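Local coordinates for aspartate aminotransferase (Thermotoga maritima, PDB 1O4S), which catalyses the pyridoxal-phosphate-dependent transfer of an amino group from L-aspartate to 2-oxoglutarate, giving oxaloacetate and L-glutamate, as a homodimer, at residues E127-S132 and K176-N181; S212-D217 and I238-G243; A326-F331 and R365-T370. All blocks are in the same frame, centred on the assembly; numbering follows the deposited sequence.

Contact 1: residues E127-S132 and K176-N181; sequences EVIVFS and KAVLIN. With PLP (pyridoxal-5'-phosphate), chain M.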
loop_
_atom_site.group_PDB
_atom_site.type_symbol
_atom_site.label_atom_id
_atom_site.label_comp_id
_atom_site.label_asym_id
_atom_site.label_seq_id
_atom_site.Cartn_x
_atom_site.Cartn_y
_atom_site.Cartn_z
ATOM N N GLU B 127 -14.747 18.493 -1.034
ATOM C CA GLU B 127 -13.612 19.395 -1.202
ATOM C C GLU B 127 -12.621 19.361 -0.017
ATOM O O GLU B 127 -13.006 19.290 1.159
ATOM C CB GLU B 127 -14.121 20.823 -1.417
ATOM C CG GLU B 127 -13.092 21.919 -1.152
ATOM C CD GLU B 127 -13.667 23.306 -1.370
ATOM O OE1 GLU B 127 -13.841 24.069 -0.376
ATOM O OE2 GLU B 127 -13.962 23.612 -2.542
ATOM N N VAL B 128 -11.338 19.406 -0.353
ATOM C CA VAL B 128 -10.280 19.567 0.628
ATOM C C VAL B 128 -9.558 20.862 0.305
ATOM O O VAL B 128 -9.130 21.057 -0.834
ATOM C CB VAL B 128 -9.251 18.399 0.612
ATOM C CG1 VAL B 128 -8.208 18.588 1.694
ATOM C CG2 VAL B 128 -9.946 17.040 0.790
ATOM N N ILE B 129 -9.421 21.727 1.314
ATOM C CA ILE B 129 -8.572 22.908 1.195
ATOM C C ILE B 129 -7.121 22.521 1.460
ATOM O O ILE B 129 -6.823 21.878 2.473
ATOM C CB ILE B 129 -9.060 24.003 2.165
ATOM C CG1 ILE B 129 -10.369 24.590 1.629
ATOM C CG2 ILE B 129 -7.997 25.112 2.347
ATOM C CD1 ILE B 129 -11.168 25.308 2.647
ATOM N N VAL B 130 -6.216 22.882 0.547
ATOM C CA VAL B 130 -4.778 22.715 0.771
ATOM C C VAL B 130 -4.091 24.073 0.621
ATOM O O VAL B 130 -4.663 25.004 0.070
ATOM C CB VAL B 130 -4.143 21.667 -0.174
ATOM C CG1 VAL B 130 -4.985 20.391 -0.189
ATOM C CG2 VAL B 130 -4.000 22.208 -1.564
ATOM N N PHE B 131 -2.875 24.172 1.138
ATOM C CA PHE B 131 -2.124 25.402 1.170
ATOM C C PHE B 131 -0.869 25.236 0.343
ATOM O O PHE B 131 -0.079 24.331 0.594
ATOM C CB PHE B 131 -1.783 25.772 2.625
ATOM C CG PHE B 131 -2.993 25.999 3.489
ATOM C CD1 PHE B 131 -3.418 25.029 4.384
ATOM C CD2 PHE B 131 -3.756 27.167 3.348
ATOM C CE1 PHE B 131 -4.559 25.214 5.175
ATOM C CE2 PHE B 131 -4.910 27.364 4.131
ATOM C CZ PHE B 131 -5.309 26.378 5.051
ATOM N N SER B 132 -0.687 26.088 -0.656
ATOM C CA SER B 132 0.513 26.063 -1.469
ATOM C C SER B 132 1.452 27.140 -0.887
ATOM O O SER B 132 0.958 28.056 -0.254
ATOM C CB SER B 132 0.182 26.333 -2.933
ATOM O OG SER B 132 -0.256 27.671 -3.110
ATOM N N LYS B 176 -15.019 19.209 3.188
ATOM C CA LYS B 176 -14.966 18.135 4.161
ATOM C C LYS B 176 -13.699 18.178 5.037
ATOM O O LYS B 176 -13.704 17.655 6.134
ATOM C CB LYS B 176 -15.062 16.777 3.414
ATOM C CG LYS B 176 -15.292 15.555 4.323
ATOM C CD LYS B 176 -16.778 15.415 4.743
ATOM C CE LYS B 176 -16.946 14.426 5.947
ATOM N NZ LYS B 176 -16.912 12.936 5.604
ATOM N N ALA B 177 -12.609 18.745 4.537
ATOM C CA ALA B 177 -11.365 18.755 5.288
ATOM C C ALA B 177 -10.448 19.898 4.914
ATOM O O ALA B 177 -10.506 20.432 3.798
ATOM C CB ALA B 177 -10.610 17.398 5.126
ATOM N N VAL B 178 -9.626 20.289 5.886
ATOM C CA VAL B 178 -8.550 21.198 5.650
ATOM C C VAL B 178 -7.265 20.452 6.024
ATOM O O VAL B 178 -7.113 19.927 7.137
ATOM C CB VAL B 178 -8.701 22.478 6.460
ATOM C CG1 VAL B 178 -7.435 23.386 6.311
ATOM C CG2 VAL B 178 -9.981 23.226 6.059
ATOM N N LEU B 179 -6.347 20.423 5.065
ATOM C CA LEU B 179 -5.079 19.738 5.182
ATOM C C LEU B 179 -3.965 20.712 5.571
ATOM O O LEU B 179 -3.687 21.668 4.846
ATOM C CB LEU B 179 -4.727 19.111 3.838
ATOM C CG LEU B 179 -3.383 18.392 3.785
ATOM C CD1 LEU B 179 -3.362 17.226 4.757
ATOM C CD2 LEU B 179 -3.111 17.940 2.347
ATOM N N ILE B 180 -3.289 20.429 6.675
ATOM C CA ILE B 180 -2.118 21.204 7.072
ATOM C C ILE B 180 -0.874 20.319 7.170
ATOM O O ILE B 180 -0.939 19.171 7.532
ATOM C CB ILE B 180 -2.360 21.987 8.408
ATOM C CG1 ILE B 180 -2.759 21.039 9.534
ATOM C CG2 ILE B 180 -3.408 23.136 8.195
ATOM C CD1 ILE B 180 -2.813 21.680 10.909
ATOM N N ASN B 181 0.253 20.899 6.817
ATOM C CA ASN B 181 1.544 20.256 6.800
ATOM C C ASN B 181 2.571 21.202 7.438
ATOM O O ASN B 181 3.192 22.054 6.762
ATOM C CB ASN B 181 1.940 19.962 5.365
ATOM C CG ASN B 181 3.358 19.398 5.242
ATOM O OD1 ASN B 181 4.048 19.689 4.262
ATOM N ND2 ASN B 181 3.772 18.543 6.192
HETATM N N1 PLP M . 4.411 14.402 3.894
HETATM C C2 PLP M . 5.471 15.162 3.441
HETATM C C2A PLP M . 5.170 16.610 3.188
HETATM C C3 PLP M . 6.730 14.588 3.203
HETATM O O3 PLP M . 7.660 15.281 2.809
HETATM C C4 PLP M . 6.945 13.229 3.482
HETATM C C4A PLP M . 8.336 12.602 3.246
HETATM C C5 PLP M . 5.832 12.497 3.966
HETATM C C6 PLP M . 4.590 13.099 4.155
HETATM C C5A PLP M . 5.829 11.028 4.332
HETATM O O4P PLP M . 6.460 10.012 3.572
HETATM P P PLP M . 6.496 8.487 4.058
HETATM O O1P PLP M . 7.859 8.094 3.623
HETATM O O2P PLP M . 6.260 8.410 5.509
HETATM O O3P PLP M . 5.431 7.932 3.196
HETATM O O HOH W 1 -2.076 21.863 2.616
#
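E127 opens the pairing of two parallel strands by giving its carbonyl to the neighbouring strand: E127 O takes K176 N at 2.9 Å and, more weakly, A177 N. Its carboxylate turns to T175 instead. At V128 the backbone makes a CA-H...O contact with A177 O, while CG1, set anti to the backbone N (chi1 -177°), reaches across to L179 CB at 4.1 Å. I129 is held through both its N-H and its carbonyl: I129 N donates to A177 O, and I129 O receives L179 N at 3.0 Å in a nearly straight bond (177° at the hydrogen). Its side chain lies beside V178, both pointing the same way, with CB 4.1 Å from V178 CG2. V130 shares the opposite face with V128 and L179, and its CG1 meets L179 CD2 at 4.0 Å. By F131 the strands have spread. The F131 ring swings back so that L179 O sits at its edge, 3.4 Å from CD1, and CE1 packs on V178 CG1 at 3.6 Å. Further along, N181 OD1 lies near the C2A methyl of the pyridoxal phosphate. These neighbouring strands of the large-domain sheet are therefore joined by backbone bonds and packed with aliphatic side chains and the F131 ring; where F131 N and L179 O no longer meet directly, a water bridges them and satisfies both.

Contact 2: residues S212-D217 and I238-G243; sequences SDEVYD and IVYING. With PLP (pyridoxal-5'-phosphate), chain M.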
loop_
_atom_site.group_PDB
_atom_site.type_symbol
_atom_site.label_atom_id
_atom_site.label_comp_id
_atom_site.label_asym_id
_atom_site.label_seq_id
_atom_site.Cartn_x
_atom_site.Cartn_y
_atom_site.Cartn_z
ATOM N N SER B 212 -3.695 16.634 9.688
ATOM C CA SER B 212 -2.414 17.250 10.004
ATOM C C SER B 212 -1.253 16.306 9.782
ATOM O O SER B 212 -1.125 15.309 10.478
ATOM C CB SER B 212 -2.383 17.749 11.447
ATOM O OG SER B 212 -1.261 18.580 11.600
ATOM N N ASP B 213 -0.428 16.648 8.803
ATOM C CA ASP B 213 0.730 15.873 8.402
ATOM C C ASP B 213 1.942 16.453 9.102
ATOM O O ASP B 213 2.545 17.432 8.629
ATOM C CB ASP B 213 0.887 15.976 6.887
ATOM C CG ASP B 213 2.072 15.185 6.347
ATOM O OD1 ASP B 213 2.875 14.628 7.156
ATOM O OD2 ASP B 213 2.271 15.102 5.102
ATOM N N GLU B 214 2.333 15.800 10.193
ATOM C CA GLU B 214 3.382 16.279 11.075
ATOM C C GLU B 214 4.656 15.418 11.032
ATOM O O GLU B 214 5.355 15.264 12.021
ATOM C CB GLU B 214 2.784 16.430 12.495
ATOM C CG GLU B 214 1.875 17.672 12.599
ATOM C CD GLU B 214 1.239 17.933 13.971
ATOM O OE1 GLU B 214 1.877 17.700 15.049
ATOM O OE2 GLU B 214 0.071 18.424 13.974
ATOM N N VAL B 215 4.965 14.871 9.869
ATOM C CA VAL B 215 6.070 13.924 9.743
ATOM C C VAL B 215 7.447 14.526 10.036
ATOM O O VAL B 215 8.393 13.786 10.332
ATOM C CB VAL B 215 6.181 13.256 8.364
ATOM C CG1 VAL B 215 5.181 12.199 8.236
ATOM C CG2 VAL B 215 6.106 14.270 7.222
ATOM N N TYR B 216 7.546 15.861 9.951
ATOM C CA TYR B 216 8.809 16.570 10.167
ATOM C C TYR B 216 8.867 17.169 11.546
ATOM O O TYR B 216 9.746 17.950 11.822
ATOM C CB TYR B 216 8.994 17.665 9.114
ATOM C CG TYR B 216 9.193 17.141 7.715
ATOM C CD1 TYR B 216 10.415 16.625 7.322
ATOM C CD2 TYR B 216 8.187 17.198 6.774
ATOM C CE1 TYR B 216 10.621 16.175 6.051
ATOM C CE2 TYR B 216 8.385 16.732 5.478
ATOM C CZ TYR B 216 9.606 16.215 5.134
ATOM O OH TYR B 216 9.842 15.741 3.877
ATOM N N ASP B 217 7.956 16.780 12.428
ATOM C CA ASP B 217 7.849 17.433 13.737
ATOM C C ASP B 217 9.079 17.325 14.667
ATOM O O ASP B 217 9.202 18.117 15.618
ATOM C CB ASP B 217 6.587 16.997 14.494
ATOM C CG ASP B 217 6.647 15.556 15.017
ATOM O OD1 ASP B 217 5.830 15.220 15.912
ATOM O OD2 ASP B 217 7.397 14.672 14.571
ATOM N N ILE B 238 -10.104 15.640 14.245
ATOM C CA ILE B 238 -8.660 15.636 13.972
ATOM C C ILE B 238 -8.209 14.313 13.401
ATOM O O ILE B 238 -8.505 13.274 13.968
ATOM C CB ILE B 238 -7.858 15.906 15.255
ATOM C CG1 ILE B 238 -8.316 17.205 15.936
ATOM C CG2 ILE B 238 -6.348 15.923 14.953
ATOM C CD1 ILE B 238 -8.042 18.472 15.137
ATOM N N VAL B 239 -7.465 14.371 12.299
ATOM C CA VAL B 239 -6.751 13.216 11.766
ATOM C C VAL B 239 -5.267 13.558 11.864
ATOM O O VAL B 239 -4.794 14.462 11.191
ATOM C CB VAL B 239 -7.147 12.893 10.286
ATOM C CG1 VAL B 239 -6.362 11.729 9.748
ATOM C CG2 VAL B 239 -8.650 12.607 10.177
ATOM N N TYR B 240 -4.545 12.840 12.704
ATOM C CA TYR B 240 -3.155 13.117 12.940
ATOM C C TYR B 240 -2.305 12.111 12.172
ATOM O O TYR B 240 -2.534 10.912 12.255
ATOM C CB TYR B 240 -2.888 13.069 14.444
ATOM C CG TYR B 240 -1.449 13.240 14.839
ATOM C CD1 TYR B 240 -0.873 14.518 14.937
ATOM C CD2 TYR B 240 -0.640 12.105 15.123
ATOM C CE1 TYR B 240 0.488 14.667 15.313
ATOM C CE2 TYR B 240 0.693 12.245 15.503
ATOM C CZ TYR B 240 1.262 13.522 15.590
ATOM O OH TYR B 240 2.565 13.649 15.989
ATOM N N ILE B 241 -1.340 12.622 11.409
ATOM C CA ILE B 241 -0.466 11.794 10.598
ATOM C C ILE B 241 1.002 12.031 10.908
ATOM O O ILE B 241 1.483 13.177 10.916
ATOM C CB ILE B 241 -0.780 11.988 9.094
ATOM C CG1 ILE B 241 -2.190 11.451 8.857
ATOM C CG2 ILE B 241 0.270 11.296 8.223
ATOM C CD1 ILE B 241 -2.699 11.598 7.546
ATOM N N ASN B 242 1.711 10.925 11.149
ATOM C CA ASN B 242 3.145 10.932 11.415
ATOM C C ASN B 242 3.734 9.572 10.999
ATOM O O ASN B 242 3.045 8.739 10.412
ATOM C CB ASN B 242 3.388 11.301 12.889
ATOM C CG ASN B 242 4.723 12.036 13.138
ATOM O OD1 ASN B 242 5.696 11.853 12.414
ATOM N ND2 ASN B 242 4.765 12.837 14.203
ATOM N N GLY B 243 5.025 9.377 11.233
ATOM C CA GLY B 243 5.683 8.111 10.971
ATOM C C GLY B 243 7.172 8.209 11.224
ATOM O O GLY B 243 7.636 9.173 11.840
HETATM N N1 PLP M . 4.411 14.402 3.894
HETATM C C2 PLP M . 5.471 15.162 3.441
HETATM C C2A PLP M . 5.170 16.610 3.188
HETATM C C3 PLP M . 6.730 14.588 3.203
HETATM O O3 PLP M . 7.660 15.281 2.809
HETATM C C4 PLP M . 6.945 13.229 3.482
HETATM C C4A PLP M . 8.336 12.602 3.246
HETATM C C5 PLP M . 5.832 12.497 3.966
HETATM C C6 PLP M . 4.590 13.099 4.155
HETATM C C5A PLP M . 5.829 11.028 4.332
HETATM O O4P PLP M . 6.460 10.012 3.572
HETATM P P PLP M . 6.496 8.487 4.058
HETATM O O1P PLP M . 7.859 8.094 3.623
HETATM O O2P PLP M . 6.260 8.410 5.509
HETATM O O3P PLP M . 5.431 7.932 3.196
HETATM O O HOH W 2 3.589 16.136 16.381
HETATM O O HOH W 3 8.823 11.144 10.486
#
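The Y240 ring meets E214 at its edge: E214 OE1 lies near the ring plane, 3.3 Å from Y240 CE1, with the carboxylate turned almost perpendicular to the ring (86°). A water sits in the same plane, donating to E214 OE1 and D217 OD1 and accepting from Y240 OH. The amide of N242 comes in beside them. Its ND2 donates to Y240 OH at 2.9 Å, only 5° out of the amide plane, and makes weak bonds to both carboxylate oxygens of D217, whose plane is steeply inclined to the amide. N242 OD1 accepts from G243 N. The Y216 ring has the cofactor's O3 at its edge, and Y216 OH makes a very short bond of 2.5 Å to PLP O3.

The strands themselves are joined by S212 N to V239 O, I241 N to S212 O and E214 N to I241 O, each at 2.9 Å. S212 OG donates to E214 OE2 on its anti lone pair. The chain then leaves the sheet in a type I turn from E214 to D217.

D213, its CG anti to the backbone N (chi1 -179°), brings OD2 to 2.6 Å from PLP N1, and Y138 also binds that oxygen. V215 CG2 packs against the pyridine ring at C6, 3.6 Å away. R94 forms a salt bridge with D217, and S227 bonds E214, so each acid has a further partner. The aspartate beside the pyridine nitrogen is the hallmark of fold-type I enzymes, where it is thought to stabilise a protonated ring and favour its role as an electron sink.

Contact 3: residues A326-F331 and R365-T370; sequences AFYLFF and RLSFAT. With SO4 (sulfate ion), chain K.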
loop_
_atom_site.group_PDB
_atom_site.type_symbol
_atom_site.label_atom_id
_atom_site.label_comp_id
_atom_site.label_asym_id
_atom_site.label_seq_id
_atom_site.Cartn_x
_atom_site.Cartn_y
_atom_site.Cartn_z
ATOM N N ALA B 326 11.844 20.726 9.041
ATOM C CA ALA B 326 12.105 19.888 7.868
ATOM C C ALA B 326 13.537 20.147 7.377
ATOM O O ALA B 326 14.370 20.569 8.168
ATOM C CB ALA B 326 11.039 20.097 6.762
ATOM N N PHE B 327 13.858 19.828 6.124
ATOM C CA PHE B 327 15.218 20.018 5.642
ATOM C C PHE B 327 15.261 20.606 4.258
ATOM O O PHE B 327 16.150 20.298 3.450
ATOM C CB PHE B 327 16.060 18.752 5.768
ATOM C CG PHE B 327 15.392 17.488 5.291
ATOM C CD1 PHE B 327 15.340 17.167 3.940
ATOM C CD2 PHE B 327 14.855 16.593 6.207
ATOM C CE1 PHE B 327 14.732 15.984 3.517
ATOM C CE2 PHE B 327 14.263 15.422 5.785
ATOM C CZ PHE B 327 14.199 15.121 4.448
ATOM N N TYR B 328 14.311 21.521 4.036
ATOM C CA TYR B 328 14.172 22.290 2.798
ATOM C C TYR B 328 14.327 23.806 3.004
ATOM O O TYR B 328 14.047 24.380 4.082
ATOM C CB TYR B 328 12.820 22.019 2.155
ATOM C CG TYR B 328 12.472 20.571 2.170
ATOM C CD1 TYR B 328 13.123 19.690 1.323
ATOM C CD2 TYR B 328 11.557 20.064 3.089
ATOM C CE1 TYR B 328 12.846 18.353 1.356
ATOM C CE2 TYR B 328 11.263 18.725 3.124
ATOM C CZ TYR B 328 11.924 17.860 2.248
ATOM O OH TYR B 328 11.642 16.503 2.212
ATOM N N LEU B 329 14.801 24.438 1.942
ATOM C CA LEU B 329 14.876 25.868 1.859
ATOM C C LEU B 329 14.267 26.251 0.497
ATOM O O LEU B 329 14.700 25.764 -0.555
ATOM C CB LEU B 329 16.330 26.329 2.017
ATOM C CG LEU B 329 16.445 27.823 2.304
ATOM C CD1 LEU B 329 17.577 28.135 3.273
ATOM C CD2 LEU B 329 16.615 28.597 1.017
ATOM N N PHE B 330 13.244 27.107 0.532
ATOM C CA PHE B 330 12.496 27.471 -0.668
ATOM C C PHE B 330 12.838 28.923 -1.056
ATOM O O PHE B 330 12.276 29.872 -0.506
ATOM C CB PHE B 330 11.004 27.294 -0.373
ATOM C CG PHE B 330 10.142 27.065 -1.595
ATOM C CD1 PHE B 330 9.049 27.870 -1.840
ATOM C CD2 PHE B 330 10.400 26.009 -2.462
ATOM C CE1 PHE B 330 8.255 27.652 -2.944
ATOM C CE2 PHE B 330 9.617 25.778 -3.549
ATOM C CZ PHE B 330 8.539 26.594 -3.801
ATOM N N PHE B 331 13.761 29.108 -1.986
ATOM C CA PHE B 331 14.208 30.475 -2.284
ATOM C C PHE B 331 13.710 31.023 -3.611
ATOM O O PHE B 331 13.221 30.282 -4.446
ATOM C CB PHE B 331 15.724 30.653 -2.091
ATOM C CG PHE B 331 16.611 29.904 -3.078
ATOM C CD1 PHE B 331 17.109 28.636 -2.771
ATOM C CD2 PHE B 331 17.044 30.515 -4.248
ATOM C CE1 PHE B 331 17.993 27.970 -3.645
ATOM C CE2 PHE B 331 17.913 29.856 -5.139
ATOM C CZ PHE B 331 18.397 28.583 -4.831
ATOM N N ARG B 365 13.408 24.699 -4.590
ATOM C CA ARG B 365 13.595 23.988 -3.323
ATOM C C ARG B 365 14.956 23.323 -3.277
ATOM O O ARG B 365 15.296 22.535 -4.150
ATOM C CB ARG B 365 12.528 22.912 -3.098
ATOM C CG ARG B 365 12.513 22.386 -1.692
ATOM C CD ARG B 365 11.677 21.176 -1.502
ATOM N NE ARG B 365 12.313 19.970 -2.011
ATOM C CZ ARG B 365 11.734 18.781 -1.977
ATOM N NH1 ARG B 365 10.524 18.653 -1.450
ATOM N NH2 ARG B 365 12.368 17.720 -2.471
ATOM N N LEU B 366 15.708 23.677 -2.238
ATOM C CA LEU B 366 16.998 23.100 -1.925
ATOM C C LEU B 366 16.867 22.202 -0.665
ATOM O O LEU B 366 16.299 22.575 0.361
ATOM C CB LEU B 366 18.025 24.239 -1.772
ATOM C CG LEU B 366 19.458 23.899 -1.348
ATOM C CD1 LEU B 366 20.389 25.029 -1.700
ATOM C CD2 LEU B 366 19.557 23.563 0.165
ATOM N N SER B 367 17.356 20.981 -0.763
ATOM C CA SER B 367 17.377 20.085 0.386
ATOM C C SER B 367 18.746 20.120 0.978
ATOM O O SER B 367 19.752 20.128 0.244
ATOM C CB SER B 367 17.065 18.630 -0.019
ATOM O OG SER B 367 15.803 18.594 -0.636
ATOM N N PHE B 368 18.809 20.140 2.297
ATOM C CA PHE B 368 20.109 20.078 2.938
ATOM C C PHE B 368 20.322 18.752 3.708
ATOM O O PHE B 368 20.831 18.718 4.846
ATOM C CB PHE B 368 20.406 21.339 3.752
ATOM C CG PHE B 368 19.311 21.780 4.662
ATOM C CD1 PHE B 368 19.217 21.279 5.957
ATOM C CD2 PHE B 368 18.398 22.754 4.246
ATOM C CE1 PHE B 368 18.247 21.734 6.817
ATOM C CE2 PHE B 368 17.422 23.199 5.093
ATOM C CZ PHE B 368 17.348 22.685 6.390
ATOM N N ALA B 369 19.914 17.667 3.051
ATOM C CA ALA B 369 20.227 16.316 3.519
ATOM C C ALA B 369 21.521 15.887 2.837
ATOM O O ALA B 369 21.593 14.852 2.184
ATOM C CB ALA B 369 19.062 15.340 3.246
ATOM N N THR B 370 22.539 16.731 2.962
ATOM C CA THR B 370 23.906 16.393 2.593
ATOM C C THR B 370 24.900 17.137 3.479
ATOM O O THR B 370 24.540 18.036 4.236
ATOM C CB THR B 370 24.211 16.636 1.079
ATOM O OG1 THR B 370 24.608 17.985 0.847
ATOM C CG2 THR B 370 22.982 16.521 0.198
HETATM S S SO4 K . 9.673 15.154 -2.124
HETATM O O1 SO4 K . 9.632 15.969 -0.901
HETATM O O2 SO4 K . 8.646 15.692 -3.023
HETATM O O3 SO4 K . 10.995 15.100 -2.791
HETATM O O4 SO4 K . 9.381 13.787 -1.727
#
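The probable substrate-carboxylate site of this aspartate aminotransferase is built on an antiparallel strand pair of the small-domain sheet, where R365 is an aspartate-binding residue by similarity. L329 and L366 form the hydrogen-bonded pair, L366 N meeting L329 O at 2.9 Å and L329 N returning to L366 O. F368 N adds a bond to F327 O just past the strand. R365 and Y328 lie side by side and point the same way. The guanidinium lies over one face of the Y328 ring, the planes 22° apart, with Y328 CE1 3.5 Å from R365 CZ. A single bend at chi3 (76°) turns the otherwise extended arginine chain so that its flat edge faces a sulfate, probably from the crystallisation liquor, and N185 also binds NH1. With a leucine at this position, the sulfate would probably lose both guanidinium N-H donors and their charge, leaving N185, and the Y328 ring the group that covers its face. R365 CB sits at the edge of the F330 ring. Away from the site, F327 CB rests over the face of the F368 ring, 4.2 Å from its centroid. The anion is held in a forked grip: R365 NH1 donates to sulfate O1 at 2.9 Å and R365 NH2 to O3 at 3.0 Å.

All three contacts are buried, but they serve different parts of the fold. Contacts 1 and 2 belong to one sheet: strands 175-180 and 209-213 are neighbours, joined where I180 O receives D213 N, and N181 ND2 bonds D213 O where both contacts reach the cofactor. Contact 3 lies in a separate mixed sheet, its pair antiparallel rather than parallel. It does not touch contact 1, yet meets contact 2 through the 2.6 Å approach of Y216 OH to Y328 OH. The chemistry shifts accordingly: mostly aliphatic packing in contact 1, a carboxylate-amide-water network by the strand ends, with D213, V215 and Y216 at the cofactor, in contact 2, aromatic rings and an anion-binding arginine in contact 3.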